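Local coordinates for putative immunoglobulin-blocking virulence protein (Mycoplasma mycoides subsp. capri, PDB 7ADK) that probably binds host immunoglobulin and hinders its recognition of antigen, which would help the mycoplasma evade antibodies, at residues Arg128-Thr133 with Ala141-Pro146; Ala135-Glu140 with Asp182-Gln187; Val353-Glu358 with Pro373-Glu378; Ser415-Asp420 with Glu444-Tyr449. All blocks are in the same frame, centred on the assembly; numbering follows the deposited sequence.

Interaction 1. Residues Arg128-Thr133 with Ala141-Pro146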
# COMPACT_ATOMS: atom_id res chain seq x y z
N ARG A 128 54.45 -19.67 16.93
CA ARG A 128 53.20 -19.73 17.73
C ARG A 128 53.46 -19.30 19.19
O ARG A 128 54.60 -19.03 19.57
CB ARG A 128 52.55 -21.13 17.67
CG ARG A 128 51.71 -21.39 16.41
CD ARG A 128 51.05 -22.77 16.47
NE ARG A 128 50.11 -22.96 15.37
CZ ARG A 128 50.28 -23.65 14.26
NH1 ARG A 128 49.37 -23.64 13.35
NH2 ARG A 128 51.34 -24.33 14.01
N LYS A 129 52.41 -19.24 20.03
CA LYS A 129 52.46 -19.05 21.51
C LYS A 129 53.15 -17.74 21.96
O LYS A 129 54.02 -17.73 22.82
CB LYS A 129 53.01 -20.32 22.19
CG LYS A 129 52.07 -21.54 22.06
CD LYS A 129 52.77 -22.86 21.73
CE LYS A 129 53.87 -23.24 22.72
NZ LYS A 129 54.44 -24.56 22.44
N GLN A 130 52.78 -16.63 21.32
CA GLN A 130 53.34 -15.30 21.53
C GLN A 130 52.72 -14.56 22.74
O GLN A 130 51.92 -15.11 23.49
CB GLN A 130 53.20 -14.51 20.22
CG GLN A 130 51.75 -14.21 19.81
CD GLN A 130 51.66 -13.41 18.53
OE1 GLN A 130 51.34 -13.91 17.48
NE2 GLN A 130 51.94 -12.14 18.54
N THR A 131 53.02 -13.28 22.90
CA THR A 131 52.31 -12.35 23.78
C THR A 131 51.68 -11.21 22.98
O THR A 131 52.20 -10.80 21.94
CB THR A 131 53.20 -11.87 24.94
OG1 THR A 131 52.51 -10.96 25.75
CG2 THR A 131 54.47 -11.16 24.49
N ILE A 132 50.52 -10.74 23.42
CA ILE A 132 49.72 -9.65 22.85
C ILE A 132 49.27 -8.71 23.99
O ILE A 132 49.14 -9.14 25.13
CB ILE A 132 48.53 -10.18 22.00
CG1 ILE A 132 47.42 -10.88 22.82
CG2 ILE A 132 49.02 -11.10 20.88
CD1 ILE A 132 46.09 -10.98 22.06
N THR A 133 48.97 -7.45 23.69
CA THR A 133 48.36 -6.51 24.66
C THR A 133 46.86 -6.42 24.42
O THR A 133 46.44 -6.32 23.26
CB THR A 133 49.03 -5.13 24.63
OG1 THR A 133 48.38 -4.26 25.53
CG2 THR A 133 49.02 -4.42 23.27
N ALA A 141 49.30 -15.51 24.77
CA ALA A 141 48.16 -15.99 23.99
C ALA A 141 48.54 -16.92 22.83
O ALA A 141 49.57 -16.76 22.17
CB ALA A 141 47.39 -14.78 23.47
N GLU A 142 47.67 -17.89 22.55
CA GLU A 142 47.74 -18.73 21.36
C GLU A 142 47.11 -17.99 20.18
O GLU A 142 45.94 -17.62 20.24
CB GLU A 142 47.08 -20.09 21.65
CG GLU A 142 47.97 -20.99 22.53
CD GLU A 142 48.05 -20.58 24.01
OE1 GLU A 142 47.01 -20.42 24.68
OE2 GLU A 142 49.18 -20.44 24.53
N ILE A 143 47.88 -17.76 19.11
CA ILE A 143 47.50 -16.96 17.93
C ILE A 143 47.70 -17.77 16.65
O ILE A 143 48.72 -18.44 16.50
CB ILE A 143 48.31 -15.64 17.86
CG1 ILE A 143 48.21 -14.76 19.12
CG2 ILE A 143 47.98 -14.81 16.62
CD1 ILE A 143 46.83 -14.20 19.44
N GLU A 144 46.77 -17.65 15.70
CA GLU A 144 46.82 -18.32 14.39
C GLU A 144 46.63 -17.33 13.24
O GLU A 144 45.90 -16.35 13.36
CB GLU A 144 45.74 -19.41 14.33
CG GLU A 144 45.89 -20.50 15.39
CD GLU A 144 47.20 -21.30 15.32
OE1 GLU A 144 47.76 -21.67 16.38
OE2 GLU A 144 47.67 -21.63 14.21
N GLY A 145 47.26 -17.59 12.09
CA GLY A 145 46.99 -16.86 10.85
C GLY A 145 45.67 -17.30 10.20
O GLY A 145 45.31 -18.47 10.32
N PRO A 146 44.95 -16.41 9.50
CA PRO A 146 43.67 -16.75 8.89
C PRO A 146 43.87 -17.67 7.66
O PRO A 146 44.66 -17.33 6.78
CB PRO A 146 43.03 -15.42 8.52
CG PRO A 146 44.22 -14.49 8.29
CD PRO A 146 45.29 -15.02 9.23

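Interaction 2. Residues Ala135-Glu140 with Asp182-Gln187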
# COMPACT_ATOMS: atom_id res chain seq x y z
N ALA A 135 44.48 -4.87 27.23
CA ALA A 135 43.97 -3.84 28.14
C ALA A 135 45.12 -2.95 28.67
O ALA A 135 45.22 -2.69 29.87
CB ALA A 135 43.14 -4.50 29.22
N GLY A 136 46.07 -2.58 27.81
CA GLY A 136 47.40 -2.11 28.19
C GLY A 136 48.32 -3.26 28.61
O GLY A 136 49.38 -3.45 28.02
N ILE A 137 47.85 -4.08 29.56
CA ILE A 137 48.53 -5.25 30.11
C ILE A 137 48.97 -6.23 29.01
O ILE A 137 48.18 -6.61 28.16
CB ILE A 137 47.62 -5.93 31.17
CG1 ILE A 137 47.22 -4.97 32.31
CG2 ILE A 137 48.23 -7.20 31.75
CD1 ILE A 137 48.36 -4.36 33.11
N GLU A 138 50.23 -6.63 29.04
CA GLU A 138 50.79 -7.67 28.18
C GLU A 138 50.37 -9.06 28.67
O GLU A 138 50.48 -9.37 29.86
CB GLU A 138 52.33 -7.59 28.16
CG GLU A 138 52.92 -6.25 27.72
CD GLU A 138 52.56 -5.83 26.29
OE1 GLU A 138 52.63 -4.62 25.99
OE2 GLU A 138 52.26 -6.68 25.44
N VAL A 139 49.89 -9.92 27.78
CA VAL A 139 49.32 -11.23 28.14
C VAL A 139 49.87 -12.29 27.18
O VAL A 139 50.02 -12.01 25.99
CB VAL A 139 47.78 -11.20 28.07
CG1 VAL A 139 47.21 -12.48 28.65
CG2 VAL A 139 47.13 -10.03 28.81
N GLU A 140 50.19 -13.50 27.62
CA GLU A 140 50.52 -14.61 26.71
C GLU A 140 49.25 -15.22 26.07
O GLU A 140 48.24 -15.41 26.74
CB GLU A 140 51.40 -15.66 27.40
CG GLU A 140 50.77 -16.35 28.60
CD GLU A 140 51.75 -17.29 29.31
OE1 GLU A 140 52.17 -18.31 28.72
OE2 GLU A 140 52.10 -17.02 30.47
N ASP A 182 45.05 -12.61 37.59
CA ASP A 182 44.43 -11.68 38.54
C ASP A 182 44.65 -10.22 38.10
O ASP A 182 43.71 -9.43 38.01
CB ASP A 182 44.96 -11.93 39.97
CG ASP A 182 44.89 -13.37 40.52
OD1 ASP A 182 44.94 -13.55 41.76
OD2 ASP A 182 44.81 -14.35 39.75
N LYS A 183 45.89 -9.89 37.71
CA LYS A 183 46.31 -8.56 37.23
C LYS A 183 45.55 -8.09 35.98
O LYS A 183 45.18 -6.92 35.89
CB LYS A 183 47.84 -8.54 37.01
CG LYS A 183 48.58 -7.40 37.73
CD LYS A 183 48.69 -7.58 39.26
CE LYS A 183 49.70 -8.66 39.65
NZ LYS A 183 49.85 -8.81 41.09
N LEU A 184 45.27 -8.99 35.03
CA LEU A 184 44.47 -8.69 33.84
C LEU A 184 42.99 -8.52 34.16
O LEU A 184 42.38 -7.56 33.72
CB LEU A 184 44.67 -9.80 32.78
CG LEU A 184 43.78 -9.66 31.53
CD1 LEU A 184 44.15 -8.43 30.69
CD2 LEU A 184 43.95 -10.91 30.69
N LYS A 185 42.38 -9.46 34.90
CA LYS A 185 40.92 -9.40 35.09
C LYS A 185 40.46 -8.26 35.99
O LYS A 185 39.38 -7.73 35.78
CB LYS A 185 40.34 -10.77 35.45
CG LYS A 185 40.68 -11.29 36.84
CD LYS A 185 40.23 -12.75 36.96
CE LYS A 185 40.42 -13.29 38.37
NZ LYS A 185 40.23 -14.75 38.40
N GLU A 186 41.31 -7.78 36.90
CA GLU A 186 41.05 -6.55 37.64
C GLU A 186 41.27 -5.27 36.82
O GLU A 186 40.58 -4.28 37.03
CB GLU A 186 41.86 -6.53 38.95
CG GLU A 186 41.53 -7.69 39.91
CD GLU A 186 40.05 -8.05 40.02
OE1 GLU A 186 39.73 -9.26 40.09
OE2 GLU A 186 39.21 -7.14 40.04
N GLN A 187 42.15 -5.28 35.82
CA GLN A 187 42.21 -4.20 34.83
C GLN A 187 40.94 -4.16 33.97
O GLN A 187 40.38 -3.10 33.73
CB GLN A 187 43.47 -4.35 33.96
CG GLN A 187 43.59 -3.37 32.79
CD GLN A 187 43.91 -1.94 33.18
OE1 GLN A 187 43.62 -1.47 34.26
NE2 GLN A 187 44.54 -1.21 32.31

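Interaction 3. Residues Val353-Glu358 with Pro373-Glu378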
# COMPACT_ATOMS: atom_id res chain seq x y z
N VAL A 353 37.43 3.01 -6.05
CA VAL A 353 37.93 4.22 -6.73
C VAL A 353 37.35 5.43 -5.99
O VAL A 353 36.27 5.33 -5.42
CB VAL A 353 37.63 4.17 -8.24
CG1 VAL A 353 36.18 4.37 -8.59
CG2 VAL A 353 38.45 5.21 -8.98
N PHE A 354 38.10 6.52 -5.90
CA PHE A 354 37.87 7.56 -4.88
C PHE A 354 38.00 7.00 -3.44
O PHE A 354 37.13 7.14 -2.59
CB PHE A 354 36.60 8.37 -5.15
CG PHE A 354 36.44 8.83 -6.58
CD1 PHE A 354 37.46 9.57 -7.20
CD2 PHE A 354 35.26 8.54 -7.29
CE1 PHE A 354 37.30 10.04 -8.51
CE2 PHE A 354 35.10 9.01 -8.60
CZ PHE A 354 36.11 9.77 -9.21
N ASP A 355 39.11 6.31 -3.19
CA ASP A 355 39.48 5.66 -1.93
C ASP A 355 39.66 6.64 -0.75
O ASP A 355 39.90 7.83 -0.94
CB ASP A 355 40.80 4.91 -2.13
CG ASP A 355 41.97 5.84 -2.49
OD1 ASP A 355 41.96 6.41 -3.60
OD2 ASP A 355 42.90 5.99 -1.68
N TYR A 356 39.56 6.12 0.48
CA TYR A 356 39.80 6.85 1.72
C TYR A 356 40.35 5.94 2.83
O TYR A 356 40.13 4.73 2.82
CB TYR A 356 38.53 7.61 2.14
CG TYR A 356 37.26 6.81 2.34
CD1 TYR A 356 36.96 6.26 3.59
CD2 TYR A 356 36.33 6.69 1.28
CE1 TYR A 356 35.74 5.61 3.80
CE2 TYR A 356 35.10 6.05 1.49
CZ TYR A 356 34.80 5.52 2.76
OH TYR A 356 33.60 4.94 2.98
N ASP A 357 41.09 6.50 3.79
CA ASP A 357 41.88 5.71 4.76
C ASP A 357 41.08 5.18 5.96
O ASP A 357 41.55 4.32 6.69
CB ASP A 357 43.05 6.58 5.24
CG ASP A 357 44.21 5.80 5.83
OD1 ASP A 357 44.99 6.38 6.61
OD2 ASP A 357 44.38 4.60 5.52
N GLU A 358 39.89 5.72 6.20
CA GLU A 358 38.95 5.30 7.25
C GLU A 358 38.26 3.97 6.92
O GLU A 358 38.33 3.46 5.81
CB GLU A 358 37.87 6.38 7.46
CG GLU A 358 38.41 7.76 7.86
CD GLU A 358 37.64 8.89 7.18
OE1 GLU A 358 36.42 9.02 7.38
OE2 GLU A 358 38.26 9.65 6.43
N PRO A 373 35.50 11.11 1.55
CA PRO A 373 36.50 11.65 2.47
C PRO A 373 37.88 11.83 1.84
O PRO A 373 38.45 10.91 1.28
CB PRO A 373 36.54 10.68 3.65
CG PRO A 373 35.22 9.93 3.58
CD PRO A 373 34.87 9.93 2.11
N GLY A 374 38.47 13.02 1.94
CA GLY A 374 39.77 13.33 1.32
C GLY A 374 39.72 13.71 -0.16
O GLY A 374 40.77 13.93 -0.75
N TRP A 375 38.54 13.85 -0.74
CA TRP A 375 38.31 14.33 -2.10
C TRP A 375 37.47 15.60 -2.07
O TRP A 375 36.66 15.79 -1.16
CB TRP A 375 37.62 13.25 -2.93
CG TRP A 375 38.43 12.02 -3.12
CD1 TRP A 375 38.61 11.04 -2.21
CD2 TRP A 375 39.25 11.64 -4.26
NE1 TRP A 375 39.50 10.10 -2.70
CE2 TRP A 375 39.92 10.42 -3.96
CE3 TRP A 375 39.48 12.19 -5.54
CZ2 TRP A 375 40.77 9.80 -4.87
CZ3 TRP A 375 40.32 11.57 -6.46
CH2 TRP A 375 40.98 10.37 -6.13
N VAL A 376 37.64 16.47 -3.07
CA VAL A 376 36.80 17.66 -3.25
C VAL A 376 36.23 17.71 -4.66
O VAL A 376 36.90 17.38 -5.63
CB VAL A 376 37.54 18.95 -2.82
CG1 VAL A 376 38.81 19.23 -3.61
CG2 VAL A 376 36.65 20.19 -2.90
N LYS A 377 34.95 18.06 -4.75
CA LYS A 377 34.15 18.10 -5.98
C LYS A 377 33.98 19.52 -6.49
O LYS A 377 33.63 20.42 -5.74
CB LYS A 377 32.79 17.43 -5.71
CG LYS A 377 31.85 17.38 -6.92
CD LYS A 377 30.56 16.59 -6.65
CE LYS A 377 29.64 17.19 -5.57
NZ LYS A 377 28.93 18.43 -5.97
N GLU A 378 34.16 19.70 -7.78
CA GLU A 378 33.85 20.94 -8.50
C GLU A 378 32.87 20.64 -9.64
O GLU A 378 33.07 19.71 -10.40
CB GLU A 378 35.17 21.57 -8.98
CG GLU A 378 34.95 22.84 -9.81
CD GLU A 378 36.23 23.60 -10.19
OE1 GLU A 378 36.21 24.35 -11.19
OE2 GLU A 378 37.26 23.52 -9.48

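Interaction 4. Residues Ser415-Asp420 with Glu444-Tyr449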
# COMPACT_ATOMS: atom_id res chain seq x y z
N SER A 415 42.79 12.63 -9.93
CA SER A 415 41.60 13.39 -10.31
C SER A 415 40.77 12.64 -11.36
O SER A 415 41.32 11.91 -12.19
CB SER A 415 41.99 14.77 -10.83
OG SER A 415 42.79 14.68 -11.99
N GLY A 416 39.45 12.82 -11.35
CA GLY A 416 38.54 12.13 -12.24
C GLY A 416 37.34 12.97 -12.64
O GLY A 416 36.74 13.64 -11.81
N LEU A 417 37.00 12.92 -13.92
CA LEU A 417 35.78 13.48 -14.47
C LEU A 417 34.62 12.51 -14.24
O LEU A 417 34.73 11.31 -14.49
CB LEU A 417 36.03 13.79 -15.95
CG LEU A 417 34.92 14.56 -16.68
CD1 LEU A 417 34.63 15.91 -16.06
CD2 LEU A 417 35.37 14.78 -18.11
N VAL A 418 33.49 13.02 -13.78
CA VAL A 418 32.29 12.27 -13.41
C VAL A 418 31.10 12.79 -14.21
O VAL A 418 30.89 14.00 -14.25
CB VAL A 418 32.04 12.36 -11.89
CG1 VAL A 418 30.78 11.61 -11.46
CG2 VAL A 418 33.26 11.83 -11.12
N LEU A 419 30.34 11.90 -14.85
CA LEU A 419 29.14 12.22 -15.61
C LEU A 419 27.90 11.79 -14.82
O LEU A 419 27.75 10.62 -14.49
CB LEU A 419 29.26 11.56 -16.99
CG LEU A 419 28.04 11.67 -17.91
CD1 LEU A 419 27.52 13.09 -18.04
CD2 LEU A 419 28.40 11.19 -19.30
N ASP A 420 27.02 12.75 -14.55
CA ASP A 420 25.74 12.65 -13.83
C ASP A 420 24.60 12.77 -14.85
O ASP A 420 24.46 13.79 -15.53
CB ASP A 420 25.77 13.74 -12.73
CG ASP A 420 24.46 14.23 -12.09
OD1 ASP A 420 23.37 13.67 -12.36
OD2 ASP A 420 24.52 15.17 -11.28
N GLU A 444 37.37 11.97 -24.55
CA GLU A 444 37.29 12.44 -23.17
C GLU A 444 36.98 11.26 -22.22
O GLU A 444 36.08 10.47 -22.48
CB GLU A 444 36.28 13.59 -23.08
CG GLU A 444 36.04 14.16 -21.67
CD GLU A 444 37.27 14.84 -21.06
OE1 GLU A 444 38.31 14.17 -20.86
OE2 GLU A 444 37.19 16.05 -20.75
N GLN A 445 37.75 11.09 -21.15
CA GLN A 445 37.72 9.90 -20.29
C GLN A 445 36.88 10.16 -19.04
O GLN A 445 37.13 11.13 -18.32
CB GLN A 445 39.17 9.50 -19.94
CG GLN A 445 39.34 8.27 -19.03
CD GLN A 445 39.12 6.92 -19.70
OE1 GLN A 445 38.59 6.80 -20.79
NE2 GLN A 445 39.47 5.83 -19.05
N ILE A 446 35.91 9.31 -18.74
CA ILE A 446 35.04 9.42 -17.56
C ILE A 446 35.44 8.37 -16.51
O ILE A 446 35.48 7.18 -16.81
CB ILE A 446 33.56 9.30 -17.97
CG1 ILE A 446 33.12 10.32 -19.05
CG2 ILE A 446 32.62 9.38 -16.77
CD1 ILE A 446 33.28 11.78 -18.69
N THR A 447 35.71 8.79 -15.28
CA THR A 447 36.04 7.90 -14.16
C THR A 447 34.78 7.34 -13.50
O THR A 447 34.76 6.20 -13.07
CB THR A 447 36.92 8.64 -13.13
OG1 THR A 447 38.14 8.98 -13.74
CG2 THR A 447 37.29 7.82 -11.91
N SER A 448 33.69 8.09 -13.44
CA SER A 448 32.42 7.61 -12.93
C SER A 448 31.27 8.02 -13.82
O SER A 448 31.05 9.21 -14.04
CB SER A 448 32.22 8.11 -11.51
OG SER A 448 30.91 7.82 -11.05
N TYR A 449 30.46 7.07 -14.24
CA TYR A 449 29.11 7.33 -14.73
C TYR A 449 28.14 7.15 -13.57
O TYR A 449 28.23 6.14 -12.88
CB TYR A 449 28.78 6.38 -15.88
CG TYR A 449 29.66 6.51 -17.10
CD1 TYR A 449 29.36 7.46 -18.08
CD2 TYR A 449 30.79 5.69 -17.23
CE1 TYR A 449 30.17 7.58 -19.21
CE2 TYR A 449 31.61 5.82 -18.36
CZ TYR A 449 31.31 6.76 -19.35
OH TYR A 449 32.09 6.87 -20.44

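Interaction 1. Residues Arg128-Thr133 with Ala141-Pro146
Gln-130 and Ala-141 meet in the beta hairpin of strands 130-133 and 138-144. Strand 174-178 adds a third antiparallel partner on the far side of strand 138-144. Ala-141 N donates to Gln-130 O at 2.9 Å, and the bond is nearly straight at 176°. The short strand segments run almost at right angles, so the hairpin is strongly twisted or bent here.

Arg-128 grips Glu-144 side-on. NE reaches Glu-144 OE1 at 2.9 Å, and NH1 reaches Glu-144 OE2 at 2.8 Å. Each oxygen uses its syn lone pair. Guanidinium and carboxylate are nearly coplanar, 25° apart. The arginine chain is extended from CG to NE, while Glu-144 folds back at chi2 (-61°) to present its carboxylate.

Gln-130 lies across Ile-143 at about a right angle. Its CG touches Ile-143 CG1 at 3.6 Å, and its OE1 rests near the CB of the isoleucine. Ile-132 and Ile-143 reach toward each other tip to tip, with Ile-132 CG2 4.1 Å from Ile-143 CD1. The other branch of Ile-132, CG1, lies 4.0 Å from Ala-141 CB. Both isoleucines also touch Ile-175 of strand 174-178, and a loop residue, Tyr-337, packs on Ile-132. Lys-129 meets Glu-142 through its CG methylene, and its ammonium end leads away.

The contact thus has two characters. Isoleucine and alanine groups pack on the buried side, while the two-point salt bridge fixes the rotation of the guanidinium and ties the exposed start of the modelled chain to the end of strand 138-144.

Interaction 2. Residues Ala135-Glu140 with Asp182-Gln187
Leu-184 and Val-139 form the apolar centre. Their side chains cross at about a right angle. Val-139 CG2 sits against both leucine methyls, 3.8 Å from Leu-184 CD2 and 3.9 Å from Leu-184 CD1. The leucine CD1 methyl also faces the turn, with Ala-135 CB at 4.3 Å and Ile-137 CB at the same distance. Leu-184 also touches Ile-134 of the turn and Leu-307 of helix 301-308.

The contact sets the first turns of helix 182-194 against a beta hairpin. Residues 135-137 lie in the turn between strands 130-133 and 138-144, and Val-139 is already in the second strand. The helix follows strand 174-178 of the same antiparallel sheet. Leu-184 and Gln-187 are three residues apart, so both can reach the hairpin from one side of the helix.

Further out, Gln-187 uses its methylene groups first. Its CG lies 3.8 Å from Ala-135 CB and 4.0 Å from Ile-137 CG1. The glutamine chain leaves with CG anti to the backbone N and then bends at chi2 (73°), which carries the amide back to the turn. There NE2 donates to Ala-135 O at 2.9 Å, with an angle of 168° at the hydrogen. The acceptor lies in the amide plane of Gln-187, while the donor is tilted from the plane of the carbonyl. Ala-135 O also receives a weak bond from Ile-137 N within the turn.

Interaction 3. Residues Val353-Glu358 with Pro373-Glu378
Phe-354 opens the contact by pointing its ring edge at the face of Trp-375 in a T-shaped stack. It belongs to the loop that follows helix 339-351, and the tryptophan begins strand 375-379 of the large mixed sheet. The ring centroids of Phe-354 and the six-membered ring of Trp-375 are 5.0 Å apart, with planes at 76°. Phe-354 CD1 lies over the indole face, 3.6 Å from Trp-375 CZ3. The CB of Phe-354 lies over the five-membered ring in a CH-pi contact.

Asp-355 takes the indole through its backbone. Trp-375 NE1 donates to Asp-355 O at 2.9 Å and 164°, and the oxygen lies in the ring plane. This bond and the stack together fix how the indole is turned. The carboxylate of Asp-355 forms a salt bridge with Arg-403 on strand 396-403.

Tyr-356 has its CG between the backbone N and carbonyl carbon (chi1 57°), which lays one ring face against Pro-373. Pro-373 CD is 4.0 Å from the Tyr-356 ring centroid, a CH-pi contact. The tyrosine hydroxyl bonds to Tyr-360 O. Last comes Glu-358, whose OE2 lies 3.4 Å from Pro-373 CB.

Interaction 4. Residues Ser415-Asp420 with Glu444-Tyr449
Val-418 pairs with Ser-448, and Leu-419 with Tyr-449, as parallel neighbours in a beta sheet. Leu-419 N donates to Ser-448 O at 2.9 Å, and Thr-447 N donates to Leu-417 O at 2.8 Å. Leu-419 has a further backbone bond to Arg-450, so its main chain is held on both sides of Tyr-449. Thr-447 has helix-like backbone angles, although its N still bonds to Leu-417 O.

The side chains divide between two faces. On one, Val-418 CG1 rests 3.8 Å from Ser-448 CB, while the serine OG bonds to Gln-476 of strand 473-481. On the other, Leu-419 CD2 lies 4.0 Å from Tyr-449 CE1, approaching the ring obliquely. Ile-446 carries its CG2 anti to the backbone N. That methyl sits over the centre of the Tyr-449 ring, 3.7 Å above its plane, and also touches Leu-419 CB. One methyl thus touches both the leucine and the tyrosine.

Leu-417 packs before the paired residues. Leu-417 CD2 meets Ile-446 CD1 at 3.7 Å. The leucine side chain crosses that of Glu-444 at about a right angle, with CD2 against the carboxylate. The carboxylate of Glu-444 has two other partners: OE2 bonds to Tyr-384 OH, and OE1 accepts Gln-445 N through its anti lone pair. Gly-416 CA lies 3.5 Å from Thr-447 OG1.

Helix 426-442 joins the two strands, and this parallel pairing across an intervening helix is the beta-alpha-beta crossover. Strands 396-403 and 473-481 extend the sheet to either side.

The four contacts fall into two pairs. Interactions 1 and 2 lie near the start of the modelled chain, with centres about 16 Å apart. They share strand 138-144, and Ile-132 O and Thr-131 OG1 of interaction 1 meet Val-139 of interaction 2. Their segments alternate along the chain. Interactions 3 and 4 come later, one after the other, with centres about 14 Å apart. Both reach the mixed sheet that includes strands 375-379, 396-403, 415-422 and 448-454. Phe-354 joins them by packing on Thr-447 and Val-418. Between the pairs the centres are about 35 to 52 Å apart. The two pairs thus belong to separate parts of the chain, each with its own sheet.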